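Local structure of protein transport protein SEC16 (Saccharomyces cerevisiae, 3MZK) at residues D61-F66 against S332-E337; D79-M84 against M108-K113; T86-I91 against T98-W103. The protein helps to initiate assembly of the COPII coat that forms transport vesicles at the endoplasmic reticulum, takes part in cargo selection, and also acts in autophagy. One frame throughout, in Å; residues are numbered along the deposited sequence.

Interaction 1 (D61-F66 against S332-E337); sequences DMLKSF and SILWDE
M62 O, the carbonyl of a residue whose side chain packs on L334, accepts two backbone amides: F66 N lies 3.2 Å from M62 O, and S65 N also donates to it. These bonds tie off the short helix 61-65, and F66 is the first residue to leave helical geometry. F66 has chi1 near -171°, which puts CG opposite the backbone N and sends the ring across to helix 330-344, where L334 meets it as a fork. L334 CD2 stands over the centre of the F66 ring, 3.5 Å from the centroid and 13° off the normal, which is the geometry of a CH-pi contact. The other branch, L334 CD1, meets M62 CG at 3.5 Å and touches the sulfur as well. L63 CD2 approaches L334 CD2 more loosely, at 4.2 Å. E337 comes near the same ring, OE1 being 3.9 Å from F66 CE2, with the carboxylate plane 74° from the ring plane; its oxygens are bound by L70 N and Y378 OH. With an alanine here, L334 CD2 would probably lose the ring face it rests on and W83 its edge-to-face partner. The contact thus docks helix 61-65, in the Sec16 mid-region, on helix 330-344, in the Sec23-binding domain, while helix 356-368 packs against L63 and I333, and helix 101-111 receives W335.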
ATOM      1  N   ASP B  61     -20.735 -46.683  -0.369  1.00111.79           N
ATOM      2  CA  ASP B  61     -21.919 -45.888  -0.078  1.00122.62           C
ATOM      3  C   ASP B  61     -21.578 -44.415  -0.288  1.00121.15           C
ATOM      4  O   ASP B  61     -22.462 -43.582  -0.490  1.00125.88           O
ATOM      5  CB  ASP B  61     -22.415 -46.140   1.349  1.00123.85           C
ATOM      6  N   MET B  62     -20.284 -44.110  -0.259  1.00113.12           N
ATOM      7  CA  MET B  62     -19.794 -42.743  -0.419  1.00 96.92           C
ATOM      8  C   MET B  62     -20.283 -42.110  -1.719  1.00 84.92           C
ATOM      9  O   MET B  62     -21.037 -41.141  -1.697  1.00 90.98           O
ATOM     10  CB  MET B  62     -18.264 -42.716  -0.361  1.00 93.43           C
ATOM     11  CG  MET B  62     -17.673 -41.350  -0.022  1.00 87.08           C
ATOM     12  SD  MET B  62     -15.877 -41.276  -0.211  1.00 89.52           S
ATOM     13  CE  MET B  62     -15.372 -42.659   0.808  1.00170.43           C
ATOM     14  N   LEU B  63     -19.849 -42.657  -2.848  1.00 73.09           N
ATOM     15  CA  LEU B  63     -20.272 -42.153  -4.154  1.00 73.63           C
ATOM     16  C   LEU B  63     -21.785 -42.196  -4.355  1.00 72.71           C
ATOM     17  O   LEU B  63     -22.340 -41.355  -5.061  1.00 74.91           O
ATOM     18  CB  LEU B  63     -19.595 -42.928  -5.284  1.00 67.74           C
ATOM     19  CG  LEU B  63     -18.087 -42.750  -5.435  1.00 78.06           C
ATOM     20  CD1 LEU B  63     -17.547 -43.724  -6.462  1.00 79.88           C
ATOM     21  CD2 LEU B  63     -17.746 -41.317  -5.817  1.00 79.26           C
ATOM     22  N   LYS B  64     -22.445 -43.177  -3.746  1.00 68.38           N
ATOM     23  CA  LYS B  64     -23.885 -43.364  -3.927  1.00 63.98           C
ATOM     24  C   LYS B  64     -24.708 -42.317  -3.188  1.00 71.69           C
ATOM     25  O   LYS B  64     -25.771 -41.913  -3.652  1.00 83.23           O
ATOM     26  CB  LYS B  64     -24.318 -44.767  -3.486  1.00 51.72           C
ATOM     27  N   SER B  65     -24.208 -41.877  -2.039  1.00 71.56           N
ATOM     28  CA  SER B  65     -24.958 -40.970  -1.177  1.00 78.10           C
ATOM     29  C   SER B  65     -24.701 -39.497  -1.498  1.00 95.48           C
ATOM     30  O   SER B  65     -25.531 -38.638  -1.196  1.00107.00           O
ATOM     31  CB  SER B  65     -24.632 -41.249   0.291  1.00 78.71           C
ATOM     32  OG  SER B  65     -23.242 -41.118   0.542  1.00 73.24           O
ATOM     33  N   PHE B  66     -23.551 -39.212  -2.103  1.00 87.68           N
ATOM     34  CA  PHE B  66     -23.168 -37.844  -2.451  1.00 77.86           C
ATOM     35  C   PHE B  66     -24.294 -37.141  -3.201  1.00 76.71           C
ATOM     36  O   PHE B  66     -24.831 -37.680  -4.170  1.00 82.13           O
ATOM     37  CB  PHE B  66     -21.888 -37.856  -3.292  1.00 77.59           C
ATOM     38  CG  PHE B  66     -21.288 -36.497  -3.518  1.00 70.25           C
ATOM     39  CD1 PHE B  66     -20.797 -35.757  -2.457  1.00 72.04           C
ATOM     40  CD2 PHE B  66     -21.190 -35.969  -4.796  1.00 67.74           C
ATOM     41  CE1 PHE B  66     -20.232 -34.503  -2.663  1.00 60.36           C
ATOM     42  CE2 PHE B  66     -20.626 -34.721  -5.006  1.00 66.61           C
ATOM     43  CZ  PHE B  66     -20.149 -33.987  -3.938  1.00 53.23           C
ATOM     44  N   SER B 332     -10.638 -37.804  -3.698  1.00 34.17           N
ATOM     45  CA  SER B 332     -10.226 -36.734  -4.603  1.00 41.69           C
ATOM     46  C   SER B 332     -11.380 -36.229  -5.463  1.00 47.75           C
ATOM     47  O   SER B 332     -11.542 -35.026  -5.648  1.00 51.10           O
ATOM     48  CB  SER B 332      -9.078 -37.197  -5.499  1.00 47.42           C
ATOM     49  OG  SER B 332      -8.663 -36.157  -6.366  1.00 55.28           O
ATOM     50  N   ILE B 333     -12.180 -37.147  -5.995  1.00 39.02           N
ATOM     51  CA  ILE B 333     -13.317 -36.750  -6.813  1.00 45.94           C
ATOM     52  C   ILE B 333     -14.239 -35.825  -6.034  1.00 50.19           C
ATOM     53  O   ILE B 333     -14.612 -34.754  -6.511  1.00 49.33           O
ATOM     54  CB  ILE B 333     -14.130 -37.964  -7.281  1.00 46.24           C
ATOM     55  CG1 ILE B 333     -13.276 -38.865  -8.166  1.00 49.94           C
ATOM     56  CG2 ILE B 333     -15.380 -37.520  -8.030  1.00 34.54           C
ATOM     57  CD1 ILE B 333     -14.001 -40.116  -8.611  1.00 58.95           C
ATOM     58  N   LEU B 334     -14.600 -36.252  -4.828  1.00 49.48           N
ATOM     59  CA  LEU B 334     -15.542 -35.519  -3.996  1.00 47.98           C
ATOM     60  C   LEU B 334     -14.921 -34.246  -3.418  1.00 54.25           C
ATOM     61  O   LEU B 334     -15.501 -33.163  -3.512  1.00 62.23           O
ATOM     62  CB  LEU B 334     -16.075 -36.424  -2.880  1.00 44.54           C
ATOM     63  CG  LEU B 334     -16.748 -37.719  -3.348  1.00 45.88           C
ATOM     64  CD1 LEU B 334     -17.143 -38.588  -2.175  1.00 46.15           C
ATOM     65  CD2 LEU B 334     -17.961 -37.428  -4.217  1.00 48.74           C
ATOM     66  N   TRP B 335     -13.740 -34.376  -2.822  1.00 38.37           N
ATOM     67  CA  TRP B 335     -13.035 -33.211  -2.312  1.00 42.94           C
ATOM     68  C   TRP B 335     -12.921 -32.142  -3.389  1.00 52.85           C
ATOM     69  O   TRP B 335     -13.277 -30.986  -3.160  1.00 56.67           O
ATOM     70  CB  TRP B 335     -11.647 -33.588  -1.810  1.00 36.34           C
ATOM     71  CG  TRP B 335     -11.676 -34.374  -0.554  1.00 43.77           C
ATOM     72  CD1 TRP B 335     -12.706 -34.459   0.334  1.00 41.24           C
ATOM     73  CD2 TRP B 335     -10.630 -35.202  -0.038  1.00 51.26           C
ATOM     74  NE1 TRP B 335     -12.364 -35.284   1.378  1.00 43.45           N
ATOM     75  CE2 TRP B 335     -11.094 -35.754   1.172  1.00 46.11           C
ATOM     76  CE3 TRP B 335      -9.344 -35.530  -0.483  1.00 49.56           C
ATOM     77  CZ2 TRP B 335     -10.318 -36.615   1.946  1.00 44.61           C
ATOM     78  CZ3 TRP B 335      -8.573 -36.384   0.287  1.00 42.09           C
ATOM     79  CH2 TRP B 335      -9.062 -36.916   1.487  1.00 47.89           C
ATOM     80  N   ASP B 336     -12.436 -32.527  -4.566  1.00 40.15           N
ATOM     81  CA  ASP B 336     -12.270 -31.572  -5.651  1.00 42.01           C
ATOM     82  C   ASP B 336     -13.564 -30.852  -6.004  1.00 57.14           C
ATOM     83  O   ASP B 336     -13.560 -29.639  -6.221  1.00 65.99           O
ATOM     84  CB  ASP B 336     -11.666 -32.233  -6.886  1.00 45.03           C
ATOM     85  CG  ASP B 336     -10.177 -32.470  -6.743  1.00 59.36           C
ATOM     86  OD1 ASP B 336      -9.563 -31.811  -5.879  1.00 48.50           O
ATOM     87  OD2 ASP B 336      -9.622 -33.306  -7.492  1.00 57.50           O
ATOM     88  N   GLU B 337     -14.675 -31.578  -6.049  1.00 51.86           N
ATOM     89  CA  GLU B 337     -15.946 -30.943  -6.392  1.00 58.43           C
ATOM     90  C   GLU B 337     -16.469 -30.044  -5.273  1.00 52.11           C
ATOM     91  O   GLU B 337     -17.037 -28.983  -5.531  1.00 53.26           O
ATOM     92  CB  GLU B 337     -17.005 -31.968  -6.796  1.00 54.10           C
ATOM     93  CG  GLU B 337     -18.301 -31.317  -7.237  1.00 63.98           C
ATOM     94  CD  GLU B 337     -19.222 -32.270  -7.963  1.00 70.25           C
ATOM     95  OE1 GLU B 337     -18.808 -33.418  -8.229  1.00 61.93           O
ATOM     96  OE2 GLU B 337     -20.362 -31.862  -8.272  1.00 73.82           O
TER

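Interaction 2 (D79-M84 against M108-K113); sequences DLTKWM and MKLNDK
L80, M84 and L110 make the apolar part of this contact, and all three meet at one methyl group. The segments lie on helices 77-94 and 101-111, an antiparallel helical hairpin, at the end away from the connecting loop. L110 is directed at helix 77-94, its CG anti to the backbone N (chi1 177°), which carries the branch end across the gap between the backbones. There CD2 is met by two side chains one helical turn apart: L80 CG lies 3.8 Å from L110 CD2, and M84 SD lies 3.7 Å from the same L110 CD2. L80 CD2 adds a further touch, 4.1 Å from L110 CD1, so both branches of L110 are engaged. M84 reaches its place by bending at chi2 and chi3, which presents the sulfur to the leucine methyl. The pairing is centred on T81 and L110, whose CA atoms stand 7.5 Å apart.

The mixed polar and apolar part is one touch. T81 CG2 meets N111 OD1 at 3.3 Å, a methyl against an amide oxygen and plain packing. The T81 torsion places CG2 on the N111 side and OG1 beside the backbone N, where it hydrogen-bonds to K77 O one turn earlier.

The backbone bonds stay within each segment. W83 N to D79 O, at 2.8 Å, and M84 N to L80 O keep helix 77-94 regular, whereas D112, with phi +63°, is the first residue to leave helical geometry.

Helix 330-344 adds to the apolar cluster, with I338 touching M84 and Y341 touching L110. Chemically, then, the two segments are joined mainly by apolar packing over a modest 183 Å², with the threonine hydroxyl committed to its own helix and the leucine methyl acting as the common point of contact.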
ATOM      1  N   ASP B  79     -28.485 -30.626   2.011  1.00121.28           N
ATOM      2  CA  ASP B  79     -28.100 -32.004   1.767  1.00115.31           C
ATOM      3  C   ASP B  79     -26.596 -32.182   1.902  1.00 93.05           C
ATOM      4  O   ASP B  79     -26.127 -33.169   2.468  1.00 91.36           O
ATOM      5  CB  ASP B  79     -28.563 -32.423   0.372  1.00123.98           C
ATOM      6  CG  ASP B  79     -29.912 -31.831   0.005  1.00133.80           C
ATOM      7  OD1 ASP B  79     -30.795 -31.764   0.887  1.00137.35           O
ATOM      8  OD2 ASP B  79     -30.086 -31.419  -1.162  1.00137.33           O
ATOM      9  N   LEU B  80     -25.840 -31.216   1.393  1.00 76.53           N
ATOM     10  CA  LEU B  80     -24.389 -31.334   1.378  1.00 78.68           C
ATOM     11  C   LEU B  80     -23.785 -31.246   2.776  1.00 78.81           C
ATOM     12  O   LEU B  80     -23.013 -32.116   3.177  1.00 82.52           O
ATOM     13  CB  LEU B  80     -23.766 -30.286   0.457  1.00 75.71           C
ATOM     14  CG  LEU B  80     -22.241 -30.329   0.376  1.00 65.39           C
ATOM     15  CD1 LEU B  80     -21.762 -31.730   0.064  1.00 59.10           C
ATOM     16  CD2 LEU B  80     -21.734 -29.347  -0.658  1.00 74.64           C
ATOM     17  N   THR B  81     -24.134 -30.197   3.515  1.00 73.28           N
ATOM     18  CA  THR B  81     -23.602 -30.014   4.860  1.00 76.39           C
ATOM     19  C   THR B  81     -23.906 -31.216   5.747  1.00 79.38           C
ATOM     20  O   THR B  81     -23.065 -31.641   6.537  1.00 82.37           O
ATOM     21  CB  THR B  81     -24.143 -28.738   5.542  1.00 84.79           C
ATOM     22  OG1 THR B  81     -24.228 -27.670   4.590  1.00 95.67           O
ATOM     23  CG2 THR B  81     -23.219 -28.321   6.680  1.00 68.73           C
ATOM     24  N   LYS B  82     -25.112 -31.758   5.611  1.00 85.46           N
ATOM     25  CA  LYS B  82     -25.507 -32.936   6.373  1.00 92.89           C
ATOM     26  C   LYS B  82     -24.747 -34.172   5.891  1.00 90.26           C
ATOM     27  O   LYS B  82     -24.304 -34.993   6.696  1.00 93.56           O
ATOM     28  CB  LYS B  82     -27.017 -33.166   6.267  1.00 96.86           C
ATOM     29  CG  LYS B  82     -27.547 -34.229   7.216  1.00111.56           C
ATOM     30  CD  LYS B  82     -28.949 -34.678   6.828  1.00131.53           C
ATOM     31  CE  LYS B  82     -29.942 -33.523   6.856  1.00142.86           C
ATOM     32  NZ  LYS B  82     -31.301 -33.944   6.406  1.00147.07           N
ATOM     33  N   TRP B  83     -24.598 -34.296   4.576  1.00 75.21           N
ATOM     34  CA  TRP B  83     -23.893 -35.432   3.993  1.00 77.54           C
ATOM     35  C   TRP B  83     -22.448 -35.509   4.474  1.00 67.62           C
ATOM     36  O   TRP B  83     -21.926 -36.595   4.719  1.00 68.71           O
ATOM     37  CB  TRP B  83     -23.941 -35.372   2.466  1.00 85.44           C
ATOM     38  CG  TRP B  83     -23.194 -36.490   1.803  1.00 76.69           C
ATOM     39  CD1 TRP B  83     -23.697 -37.697   1.418  1.00 74.50           C
ATOM     40  CD2 TRP B  83     -21.807 -36.501   1.451  1.00 71.52           C
ATOM     41  NE1 TRP B  83     -22.709 -38.459   0.847  1.00 74.31           N
ATOM     42  CE2 TRP B  83     -21.540 -37.749   0.855  1.00 66.47           C
ATOM     43  CE3 TRP B  83     -20.766 -35.577   1.581  1.00 65.57           C
ATOM     44  CZ2 TRP B  83     -20.274 -38.095   0.389  1.00 55.27           C
ATOM     45  CZ3 TRP B  83     -19.512 -35.923   1.118  1.00 63.92           C
ATOM     46  CH2 TRP B  83     -19.276 -37.173   0.529  1.00 54.69           C
ATOM     47  N   MET B  84     -21.803 -34.355   4.609  1.00 65.91           N
ATOM     48  CA  MET B  84     -20.437 -34.307   5.127  1.00 72.37           C
ATOM     49  C   MET B  84     -20.369 -34.767   6.578  1.00 74.00           C
ATOM     50  O   MET B  84     -19.490 -35.543   6.947  1.00 78.56           O
ATOM     51  CB  MET B  84     -19.838 -32.905   4.983  1.00 56.69           C
ATOM     52  CG  MET B  84     -19.756 -32.418   3.549  1.00 64.97           C
ATOM     53  SD  MET B  84     -18.372 -31.302   3.250  1.00 84.33           S
ATOM     54  CE  MET B  84     -16.981 -32.374   3.601  1.00 50.08           C
ATOM     55  N   MET B 108     -15.485 -27.020   7.277  1.00 62.93           N
ATOM     56  CA  MET B 108     -15.444 -25.665   7.823  1.00 70.08           C
ATOM     57  C   MET B 108     -15.684 -24.621   6.742  1.00 77.42           C
ATOM     58  O   MET B 108     -16.580 -23.785   6.861  1.00 84.21           O
ATOM     59  CB  MET B 108     -14.092 -25.375   8.477  1.00 66.10           C
ATOM     60  CG  MET B 108     -13.815 -26.128   9.753  1.00 66.82           C
ATOM     61  SD  MET B 108     -12.262 -25.568  10.471  1.00 71.73           S
ATOM     62  CE  MET B 108     -12.556 -23.807  10.528  1.00117.61           C
ATOM     63  N   LYS B 109     -14.866 -24.667   5.696  1.00 68.64           N
ATOM     64  CA  LYS B 109     -14.919 -23.663   4.646  1.00 71.26           C
ATOM     65  C   LYS B 109     -16.282 -23.674   3.972  1.00 71.46           C
ATOM     66  O   LYS B 109     -16.722 -22.675   3.406  1.00 72.70           O
ATOM     67  CB  LYS B 109     -13.804 -23.903   3.630  1.00 70.13           C
ATOM     68  CG  LYS B 109     -12.410 -23.878   4.242  1.00 57.25           C
ATOM     69  CD  LYS B 109     -11.333 -24.173   3.204  1.00 58.51           C
ATOM     70  CE  LYS B 109     -10.761 -22.904   2.592  1.00 64.28           C
ATOM     71  NZ  LYS B 109     -11.761 -22.137   1.803  1.00 74.00           N
ATOM     72  N   LEU B 110     -16.956 -24.810   4.050  1.00 75.25           N
ATOM     73  CA  LEU B 110     -18.281 -24.936   3.469  1.00 84.88           C
ATOM     74  C   LEU B 110     -19.316 -24.204   4.321  1.00 83.40           C
ATOM     75  O   LEU B 110     -20.376 -23.825   3.831  1.00 95.40           O
ATOM     76  CB  LEU B 110     -18.651 -26.414   3.324  1.00 70.06           C
ATOM     77  CG  LEU B 110     -20.052 -26.720   2.801  1.00 73.28           C
ATOM     78  CD1 LEU B 110     -20.226 -26.173   1.399  1.00 76.21           C
ATOM     79  CD2 LEU B 110     -20.309 -28.212   2.833  1.00 80.66           C
ATOM     80  N   ASN B 111     -18.992 -23.993   5.593  1.00 89.90           N
ATOM     81  CA  ASN B 111     -19.956 -23.478   6.562  1.00110.03           C
ATOM     82  C   ASN B 111     -19.881 -21.978   6.808  1.00116.12           C
ATOM     83  O   ASN B 111     -20.836 -21.375   7.302  1.00113.28           O
ATOM     84  CB  ASN B 111     -19.775 -24.185   7.909  1.00116.72           C
ATOM     85  CG  ASN B 111     -20.035 -25.675   7.833  1.00119.18           C
ATOM     86  OD1 ASN B 111     -20.768 -26.147   6.964  1.00120.00           O
ATOM     87  ND2 ASN B 111     -19.439 -26.427   8.754  1.00112.29           N
ATOM     88  N   ASP B 112     -18.730 -21.395   6.485  1.00124.06           N
ATOM     89  CA  ASP B 112     -18.377 -20.061   6.956  1.00130.22           C
ATOM     90  C   ASP B 112     -18.265 -20.071   8.480  1.00124.23           C
ATOM     91  O   ASP B 112     -18.215 -19.019   9.119  1.00131.24           O
ATOM     92  CB  ASP B 112     -19.374 -19.004   6.477  1.00143.62           C
ATOM     93  CG  ASP B 112     -19.298 -18.770   4.981  1.00146.73           C
ATOM     94  OD1 ASP B 112     -19.476 -19.743   4.217  1.00143.86           O
ATOM     95  OD2 ASP B 112     -19.047 -17.618   4.571  1.00147.95           O
ATOM     96  N   LYS B 113     -18.238 -21.274   9.047  1.00108.61           N
ATOM     97  CA  LYS B 113     -17.932 -21.473  10.458  1.00112.04           C
ATOM     98  C   LYS B 113     -16.426 -21.631  10.610  1.00115.09           C
ATOM     99  O   LYS B 113     -15.947 -22.469  11.375  1.00107.32           O
ATOM    100  CB  LYS B 113     -18.638 -22.717  10.995  1.00121.59           C
ATOM    101  CG  LYS B 113     -20.135 -22.549  11.195  1.00132.25           C
ATOM    102  CD  LYS B 113     -20.791 -23.863  11.600  1.00131.08           C
ATOM    103  CE  LYS B 113     -20.193 -24.419  12.882  1.00121.74           C
ATOM    104  NZ  LYS B 113     -20.782 -25.743  13.230  1.00110.59           N
TER

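Interaction 3 (T86-I91 against T98-W103); sequences TTIKSI and TDMTIW
An antiparallel helical hairpin, formed by helices 77-94 and 101-111, is held near its connecting loop by I88 and I91 against M100 and W103. The pairing of I88 with W103 and of I91 with T98 gives the antiparallel sense. I91 works with two branches: CG2 is 3.7 Å from M100 SD, while CD1 comes equally near W103 CZ2 and touches CE2 and NE1 along the same indole, the isoleucine crossing the tryptophan at about a right angle. M100, bent at chi2 and chi3 (-70° and -59°), folds its thioether over helix 77-94, and its CE ends 3.6 Å from I88 CG2. T87 CG2 adds a looser touch on W103 CH2, at 4.1 Å.

M100 sits at the N-cap position of helix 101-111, and an Asx turn at D99 precedes it. D99 OD1 accepts T101 N at 2.9 Å, nearly along the carboxylate C-O axis, and T101 OG1 donates to the same oxygen on its syn side. D99 OD2 forms a salt bridge with K253. Beyond the hairpin, helix 294-303 meets T101 and I102 through T299, and helix 330-344 brings the W335 ring edge-to-face with W103.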
ATOM      1  N   THR B  86     -22.480 -36.808   8.152  1.00 71.30           N
ATOM      2  CA  THR B  86     -22.706 -38.245   8.114  1.00 72.89           C
ATOM      3  C   THR B  86     -21.462 -39.002   7.691  1.00 74.17           C
ATOM      4  O   THR B  86     -20.979 -39.875   8.413  1.00 80.14           O
ATOM      5  CB  THR B  86     -23.829 -38.596   7.134  1.00 77.85           C
ATOM      6  OG1 THR B  86     -25.003 -37.842   7.461  1.00 81.05           O
ATOM      7  CG2 THR B  86     -24.141 -40.079   7.201  1.00 73.86           C
ATOM      8  N   THR B  87     -20.953 -38.660   6.513  1.00 74.40           N
ATOM      9  CA  THR B  87     -19.800 -39.340   5.941  1.00 67.03           C
ATOM     10  C   THR B  87     -18.605 -39.312   6.884  1.00 74.99           C
ATOM     11  O   THR B  87     -17.995 -40.348   7.156  1.00 81.39           O
ATOM     12  CB  THR B  87     -19.390 -38.713   4.598  1.00 61.89           C
ATOM     13  OG1 THR B  87     -20.504 -38.729   3.698  1.00 67.47           O
ATOM     14  CG2 THR B  87     -18.237 -39.485   3.988  1.00 48.66           C
ATOM     15  N   ILE B  88     -18.280 -38.121   7.380  1.00 63.12           N
ATOM     16  CA  ILE B  88     -17.157 -37.938   8.292  1.00 68.91           C
ATOM     17  C   ILE B  88     -17.306 -38.781   9.554  1.00 78.35           C
ATOM     18  O   ILE B  88     -16.335 -39.362  10.041  1.00 86.44           O
ATOM     19  CB  ILE B  88     -16.993 -36.456   8.680  1.00 77.93           C
ATOM     20  CG1 ILE B  88     -16.628 -35.624   7.449  1.00 78.47           C
ATOM     21  CG2 ILE B  88     -15.930 -36.300   9.754  1.00 75.70           C
ATOM     22  CD1 ILE B  88     -16.675 -34.136   7.684  1.00 71.11           C
ATOM     23  N   LYS B  89     -18.524 -38.848  10.081  1.00 75.11           N
ATOM     24  CA  LYS B  89     -18.794 -39.672  11.251  1.00 87.70           C
ATOM     25  C   LYS B  89     -18.513 -41.138  10.940  1.00 93.65           C
ATOM     26  O   LYS B  89     -17.650 -41.761  11.558  1.00 94.59           O
ATOM     27  CB  LYS B  89     -20.243 -39.499  11.713  1.00 77.64           C
ATOM     28  N   SER B  90     -19.242 -41.679   9.969  1.00 87.91           N
ATOM     29  CA  SER B  90     -19.101 -43.080   9.590  1.00 86.50           C
ATOM     30  C   SER B  90     -17.657 -43.454   9.277  1.00 91.35           C
ATOM     31  O   SER B  90     -17.180 -44.505   9.696  1.00 97.51           O
ATOM     32  CB  SER B  90     -20.004 -43.404   8.398  1.00 81.90           C
ATOM     33  OG  SER B  90     -19.873 -42.429   7.381  1.00 99.63           O
ATOM     34  N   ILE B  91     -16.962 -42.587   8.546  1.00 85.48           N
ATOM     35  CA  ILE B  91     -15.592 -42.867   8.128  1.00 81.73           C
ATOM     36  C   ILE B  91     -14.637 -43.013   9.303  1.00 84.87           C
ATOM     37  O   ILE B  91     -13.946 -44.022   9.432  1.00 93.19           O
ATOM     38  CB  ILE B  91     -15.054 -41.778   7.185  1.00 71.86           C
ATOM     39  CG1 ILE B  91     -15.679 -41.930   5.797  1.00 69.98           C
ATOM     40  CG2 ILE B  91     -13.531 -41.842   7.113  1.00 50.70           C
ATOM     41  CD1 ILE B  91     -15.144 -40.959   4.778  1.00 72.15           C
ATOM     42  N   THR B  98      -7.834 -43.193   9.934  1.00 95.11           N
ATOM     43  CA  THR B  98      -7.935 -42.275   8.802  1.00 85.24           C
ATOM     44  C   THR B  98      -7.776 -40.803   9.200  1.00 84.05           C
ATOM     45  O   THR B  98      -8.513 -40.291  10.049  1.00 84.63           O
ATOM     46  CB  THR B  98      -9.272 -42.449   8.049  1.00 83.61           C
ATOM     47  OG1 THR B  98      -9.289 -43.718   7.382  1.00 92.11           O
ATOM     48  CG2 THR B  98      -9.452 -41.339   7.024  1.00 64.10           C
ATOM     49  N   ASP B  99      -6.811 -40.132   8.573  1.00 74.58           N
ATOM     50  CA  ASP B  99      -6.566 -38.712   8.808  1.00 60.25           C
ATOM     51  C   ASP B  99      -7.701 -37.873   8.226  1.00 58.08           C
ATOM     52  O   ASP B  99      -7.927 -37.872   7.019  1.00 56.36           O
ATOM     53  CB  ASP B  99      -5.226 -38.296   8.200  1.00 36.76           C
ATOM     54  CG  ASP B  99      -4.813 -36.885   8.595  1.00 71.55           C
ATOM     55  OD1 ASP B  99      -5.700 -36.015   8.753  1.00 70.79           O
ATOM     56  OD2 ASP B  99      -3.594 -36.641   8.746  1.00 83.01           O
ATOM     57  N   MET B 100      -8.409 -37.151   9.091  1.00 59.22           N
ATOM     58  CA  MET B 100      -9.623 -36.455   8.684  1.00 49.88           C
ATOM     59  C   MET B 100      -9.429 -34.952   8.510  1.00 50.13           C
ATOM     60  O   MET B 100     -10.399 -34.220   8.331  1.00 54.58           O
ATOM     61  CB  MET B 100     -10.730 -36.718   9.702  1.00 62.32           C
ATOM     62  CG  MET B 100     -10.924 -38.190  10.035  1.00 69.12           C
ATOM     63  SD  MET B 100     -11.630 -39.126   8.673  1.00 83.57           S
ATOM     64  CE  MET B 100     -13.179 -38.259   8.436  1.00 84.87           C
ATOM     65  N   THR B 101      -8.179 -34.498   8.557  1.00 36.73           N
ATOM     66  CA  THR B 101      -7.866 -33.085   8.396  1.00 45.97           C
ATOM     67  C   THR B 101      -8.576 -32.453   7.193  1.00 55.06           C
ATOM     68  O   THR B 101      -9.344 -31.501   7.349  1.00 61.16           O
ATOM     69  CB  THR B 101      -6.347 -32.855   8.258  1.00 61.35           C
ATOM     70  OG1 THR B 101      -5.675 -33.314   9.439  1.00 63.53           O
ATOM     71  CG2 THR B 101      -6.042 -31.372   8.045  1.00 55.13           C
ATOM     72  N   ILE B 102      -8.311 -32.983   6.001  1.00 50.84           N
ATOM     73  CA  ILE B 102      -8.885 -32.444   4.769  1.00 52.08           C
ATOM     74  C   ILE B 102     -10.410 -32.491   4.767  1.00 52.86           C
ATOM     75  O   ILE B 102     -11.073 -31.534   4.361  1.00 52.66           O
ATOM     76  CB  ILE B 102      -8.356 -33.193   3.530  1.00 53.19           C
ATOM     77  CG1 ILE B 102      -6.866 -32.915   3.342  1.00 48.69           C
ATOM     78  CG2 ILE B 102      -9.133 -32.796   2.284  1.00 42.69           C
ATOM     79  CD1 ILE B 102      -6.213 -33.821   2.334  1.00 48.67           C
ATOM     80  N   TRP B 103     -10.963 -33.615   5.207  1.00 56.67           N
ATOM     81  CA  TRP B 103     -12.404 -33.739   5.358  1.00 63.26           C
ATOM     82  C   TRP B 103     -12.954 -32.558   6.155  1.00 66.92           C
ATOM     83  O   TRP B 103     -13.823 -31.820   5.688  1.00 64.87           O
ATOM     84  CB  TRP B 103     -12.752 -35.041   6.082  1.00 70.09           C
ATOM     85  CG  TRP B 103     -12.820 -36.245   5.197  1.00 78.69           C
ATOM     86  CD1 TRP B 103     -12.021 -37.351   5.249  1.00 75.24           C
ATOM     87  CD2 TRP B 103     -13.747 -36.469   4.129  1.00 77.26           C
ATOM     88  NE1 TRP B 103     -12.394 -38.250   4.279  1.00 68.86           N
ATOM     89  CE2 TRP B 103     -13.449 -37.731   3.577  1.00 63.85           C
ATOM     90  CE3 TRP B 103     -14.796 -35.725   3.587  1.00 78.21           C
ATOM     91  CZ2 TRP B 103     -14.165 -38.264   2.510  1.00 55.01           C
ATOM     92  CZ3 TRP B 103     -15.506 -36.257   2.525  1.00 79.46           C
ATOM     93  CH2 TRP B 103     -15.188 -37.515   2.000  1.00 69.27           C
TER

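The three contacts form a continuous cluster, their centres 12 to 14 Å apart. Interactions 2 and 3 are two levels of one hairpin, linked where M84 CE approaches W103 O at 3.8 Å. Interaction 1 joins residues far apart in sequence and meets both levels. At interaction 2, S65 OG and W83 NE1 lie 2.7 Å apart, a probable hydrogen bond, while L334 CD1 packs 3.7 Å from W83 CH2. At interaction 3, I102 CG2 lies 3.7 Å from W335 CD2. Interaction 1 thus joins helix 61-65 to helix 330-344, and the L334-W83 and W335-I102 contacts bring the hairpin against the same helix.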